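Local structure of ATP-dependent kinase YFH7 (Saccharomyces cerevisiae, 2GA8) at residues 94-102 and 166-175. The protein is an ATP-dependent kinase that binds and hydrolyses ATP and could be involved in assembly of the endoplasmic reticulum membrane. Residues are numbered along the deposited sequence; the frame is centred on the assembly and turned at random.
Sequences QGLFKDHVE and LSRRCLDLFK
With CG of Glu102 set opposite its own carbonyl carbon (chi1 -58°) and the chain extended beyond it, the side chain lies flat across one face of the Phe174 ring. Glu102 CG sits 3.5 Å from the centroid of the Phe174 ring, almost on the normal, a CH-pi contact, and the carboxylate stacks over the ring with the two planes 13° apart. Glu102 OE2 passes beyond the ring and accepts a nearly straight hydrogen bond from Lys175 N (2.6 Å), arriving on the syn side but 32° out of the carboxylate plane. A water donates to the same OE2 and to Leu173 O, so two donors grip one carboxylate oxygen. Were Phe174 an alanine, the Glu102 chain would probably lose its flat support and be freer to swing off Lys175 N. Segment 166-175 follows strand 156-160, at one edge of the five-stranded parallel sheet of the P-loop kinase core, and the contact lies away from the ATP site. Its short helix begins after Ser167, the N-cap, whose OG accepts from Cys170 N; a type I turn spans Leu171 to Phe174. Facing it is the loop after helix 84-92, a helix closed by a Schellman motif with Gln94 as C-prime residue. Leu96 divides its methyls: CD1 meets Leu173 CD1 at 3.7 Å and also Arg169 CG, while CD2 rests on Cys170. Val101 CG1 presses on Cys170 SG (3.7 Å). A bound mercury ion lies about 3 Å from the Cys170 side chain.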
loop_
_atom_site.group_PDB
_atom_site.type_symbol
_atom_site.label_atom_id
_atom_site.label_comp_id
_atom_site.label_asym_id
_atom_site.label_seq_id
_atom_site.Cartn_x
_atom_site.Cartn_y
_atom_site.Cartn_z
ATOM N N GLN A 94 -2.444 -19.335 16.342
ATOM C CA GLN A 94 -2.253 -19.226 14.897
ATOM C C GLN A 94 -1.948 -17.808 14.400
ATOM O O GLN A 94 -2.290 -17.453 13.270
ATOM C CB GLN A 94 -3.484 -19.774 14.167
ATOM C CG GLN A 94 -3.990 -21.109 14.711
ATOM C CD GLN A 94 -2.882 -22.136 14.879
ATOM O OE1 GLN A 94 -2.616 -22.601 15.986
ATOM N NE2 GLN A 94 -2.229 -22.491 13.779
ATOM N N GLY A 95 -1.306 -17.007 15.247
ATOM C CA GLY A 95 -0.946 -15.648 14.876
ATOM C C GLY A 95 -2.106 -14.675 14.819
ATOM O O GLY A 95 -2.075 -13.709 14.053
ATOM N N LEU A 96 -3.125 -14.916 15.639
ATOM C CA LEU A 96 -4.302 -14.059 15.665
ATOM C C LEU A 96 -4.671 -13.548 17.054
ATOM O O LEU A 96 -4.236 -14.092 18.071
ATOM C CB LEU A 96 -5.496 -14.811 15.070
ATOM C CG LEU A 96 -5.459 -15.091 13.565
ATOM C CD1 LEU A 96 -6.608 -16.000 13.179
ATOM C CD2 LEU A 96 -5.543 -13.784 12.802
ATOM N N PHE A 97 -5.463 -12.478 17.073
ATOM C CA PHE A 97 -5.965 -11.867 18.300
ATOM C C PHE A 97 -7.475 -12.110 18.243
ATOM O O PHE A 97 -8.234 -11.264 17.769
ATOM C CB PHE A 97 -5.692 -10.356 18.312
ATOM C CG PHE A 97 -4.235 -9.994 18.371
ATOM C CD1 PHE A 97 -3.465 -10.325 19.480
ATOM C CD2 PHE A 97 -3.635 -9.305 17.321
ATOM C CE1 PHE A 97 -2.113 -9.972 19.544
ATOM C CE2 PHE A 97 -2.287 -8.948 17.373
ATOM C CZ PHE A 97 -1.525 -9.282 18.490
ATOM N N LYS A 98 -7.898 -13.274 18.721
ATOM C CA LYS A 98 -9.304 -13.668 18.695
ATOM C C LYS A 98 -10.331 -12.602 19.067
ATOM O O LYS A 98 -11.337 -12.443 18.376
ATOM C CB LYS A 98 -9.515 -14.896 19.587
ATOM C CG LYS A 98 -10.913 -15.496 19.492
ATOM C CD LYS A 98 -11.039 -16.739 20.361
ATOM C CE LYS A 98 -12.385 -17.418 20.163
ATOM N NZ LYS A 98 -13.527 -16.503 20.438
ATOM N N ASP A 99 -10.080 -11.866 20.145
ATOM C CA ASP A 99 -11.026 -10.853 20.605
ATOM C C ASP A 99 -10.957 -9.476 19.943
ATOM O O ASP A 99 -11.670 -8.560 20.357
ATOM C CB ASP A 99 -10.892 -10.671 22.120
ATOM C CG ASP A 99 -11.087 -11.969 22.885
ATOM O OD1 ASP A 99 -12.044 -12.709 22.572
ATOM O OD2 ASP A 99 -10.289 -12.244 23.807
ATOM N N HIS A 100 -10.127 -9.317 18.915
ATOM C CA HIS A 100 -10.005 -8.012 18.271
ATOM C C HIS A 100 -10.037 -8.011 16.747
ATOM O O HIS A 100 -9.759 -6.989 16.127
ATOM C CB HIS A 100 -8.715 -7.334 18.739
ATOM C CG HIS A 100 -8.679 -7.051 20.208
ATOM N ND1 HIS A 100 -9.447 -6.069 20.795
ATOM C CD2 HIS A 100 -7.978 -7.630 21.212
ATOM C CE1 HIS A 100 -9.221 -6.055 22.098
ATOM N NE2 HIS A 100 -8.332 -6.993 22.375
ATOM N N VAL A 101 -10.391 -9.140 16.141
ATOM C CA VAL A 101 -10.424 -9.238 14.685
ATOM C C VAL A 101 -11.316 -8.229 13.961
ATOM O O VAL A 101 -11.095 -7.942 12.785
ATOM C CB VAL A 101 -10.820 -10.664 14.233
ATOM C CG1 VAL A 101 -9.766 -11.655 14.692
ATOM C CG2 VAL A 101 -12.184 -11.034 14.798
ATOM N N GLU A 102 -12.317 -7.689 14.650
ATOM C CA GLU A 102 -13.218 -6.719 14.033
ATOM C C GLU A 102 -13.128 -5.351 14.708
ATOM O O GLU A 102 -13.951 -4.471 14.459
ATOM C CB GLU A 102 -14.664 -7.223 14.101
ATOM C CG GLU A 102 -14.891 -8.570 13.431
ATOM C CD GLU A 102 -16.340 -9.024 13.504
ATOM O OE1 GLU A 102 -17.189 -8.446 12.793
ATOM O OE2 GLU A 102 -16.628 -9.957 14.282
ATOM N N LEU A 166 -7.523 -9.436 5.407
ATOM C CA LEU A 166 -7.517 -10.308 6.574
ATOM C C LEU A 166 -7.468 -11.751 6.082
ATOM O O LEU A 166 -8.041 -12.076 5.038
ATOM C CB LEU A 166 -8.770 -10.071 7.419
ATOM C CG LEU A 166 -8.825 -8.687 8.071
ATOM C CD1 LEU A 166 -10.173 -8.475 8.744
ATOM C CD2 LEU A 166 -7.683 -8.561 9.068
ATOM N N SER A 167 -6.772 -12.610 6.819
ATOM C CA SER A 167 -6.655 -14.009 6.427
ATOM C C SER A 167 -8.000 -14.709 6.523
ATOM O O SER A 167 -8.901 -14.263 7.236
ATOM C CB SER A 167 -5.647 -14.740 7.317
ATOM O OG SER A 167 -6.136 -14.865 8.639
ATOM N N ARG A 168 -8.127 -15.816 5.806
ATOM C CA ARG A 168 -9.364 -16.576 5.819
ATOM C C ARG A 168 -9.663 -17.087 7.224
ATOM O O ARG A 168 -10.821 -17.111 7.645
ATOM C CB ARG A 168 -9.271 -17.736 4.829
ATOM C CG ARG A 168 -9.186 -17.287 3.374
ATOM C CD ARG A 168 -9.036 -18.471 2.428
ATOM N NE ARG A 168 -7.884 -19.296 2.775
ATOM C CZ ARG A 168 -7.954 -20.591 3.068
ATOM N NH1 ARG A 168 -6.854 -21.266 3.375
ATOM N NH2 ARG A 168 -9.126 -21.215 3.051
ATOM N N ARG A 169 -8.626 -17.490 7.955
ATOM C CA ARG A 169 -8.821 -17.985 9.315
ATOM C C ARG A 169 -9.241 -16.834 10.219
ATOM O O ARG A 169 -9.938 -17.031 11.212
ATOM C CB ARG A 169 -7.543 -18.631 9.856
ATOM C CG ARG A 169 -7.686 -19.130 11.291
ATOM C CD ARG A 169 -6.477 -19.934 11.772
ATOM N NE ARG A 169 -6.377 -21.246 11.134
ATOM C CZ ARG A 169 -5.859 -21.464 9.928
ATOM N NH1 ARG A 169 -5.381 -20.455 9.209
ATOM N NH2 ARG A 169 -5.820 -22.696 9.438
ATOM N N CYS A 170 -8.809 -15.629 9.871
ATOM C CA CYS A 170 -9.163 -14.451 10.643
ATOM C C CYS A 170 -10.656 -14.181 10.432
ATOM O O CYS A 170 -11.391 -13.881 11.372
ATOM C CB CYS A 170 -8.330 -13.257 10.167
ATOM S SG CYS A 170 -8.379 -11.822 11.249
ATOM N N LEU A 171 -11.103 -14.302 9.188
ATOM C CA LEU A 171 -12.504 -14.066 8.867
ATOM C C LEU A 171 -13.411 -15.088 9.550
ATOM O O LEU A 171 -14.593 -14.822 9.773
ATOM C CB LEU A 171 -12.711 -14.100 7.350
ATOM C CG LEU A 171 -11.959 -13.039 6.534
ATOM C CD1 LEU A 171 -12.278 -13.218 5.064
ATOM C CD2 LEU A 171 -12.351 -11.637 6.997
ATOM N N ASP A 172 -12.859 -16.252 9.890
ATOM C CA ASP A 172 -13.636 -17.295 10.560
ATOM C C ASP A 172 -13.960 -16.906 11.997
ATOM O O ASP A 172 -14.811 -17.523 12.641
ATOM C CB ASP A 172 -12.874 -18.624 10.578
ATOM C CG ASP A 172 -12.669 -19.203 9.193
ATOM O OD1 ASP A 172 -13.629 -19.193 8.398
ATOM O OD2 ASP A 172 -11.551 -19.681 8.907
ATOM N N LEU A 173 -13.269 -15.891 12.498
ATOM C CA LEU A 173 -13.473 -15.432 13.863
ATOM C C LEU A 173 -14.476 -14.286 13.949
ATOM O O LEU A 173 -14.824 -13.844 15.042
ATOM C CB LEU A 173 -12.138 -15.003 14.472
ATOM C CG LEU A 173 -11.075 -16.100 14.554
ATOM C CD1 LEU A 173 -9.757 -15.509 15.033
ATOM C CD2 LEU A 173 -11.552 -17.203 15.491
ATOM N N PHE A 174 -14.932 -13.800 12.801
ATOM C CA PHE A 174 -15.908 -12.716 12.782
ATOM C C PHE A 174 -17.159 -13.168 13.524
ATOM O O PHE A 174 -17.506 -14.349 13.497
ATOM C CB PHE A 174 -16.270 -12.344 11.343
ATOM C CG PHE A 174 -15.467 -11.200 10.788
ATOM C CD1 PHE A 174 -14.082 -11.175 10.907
ATOM C CD2 PHE A 174 -16.100 -10.150 10.130
ATOM C CE1 PHE A 174 -13.341 -10.117 10.373
ATOM C CE2 PHE A 174 -15.368 -9.092 9.595
ATOM C CZ PHE A 174 -13.985 -9.077 9.717
ATOM N N LYS A 175 -17.832 -12.233 14.188
ATOM C CA LYS A 175 -19.044 -12.564 14.929
ATOM C C LYS A 175 -20.012 -13.294 14.005
ATOM O O LYS A 175 -20.845 -14.083 14.453
ATOM C CB LYS A 175 -19.698 -11.292 15.480
ATOM C CG LYS A 175 -20.884 -11.555 16.398
ATOM C CD LYS A 175 -20.474 -12.376 17.614
ATOM C CE LYS A 175 -21.679 -12.732 18.473
ATOM N NZ LYS A 175 -21.303 -13.579 19.640
HETATM O O HOH W 1 -15.327 -11.299 16.157
#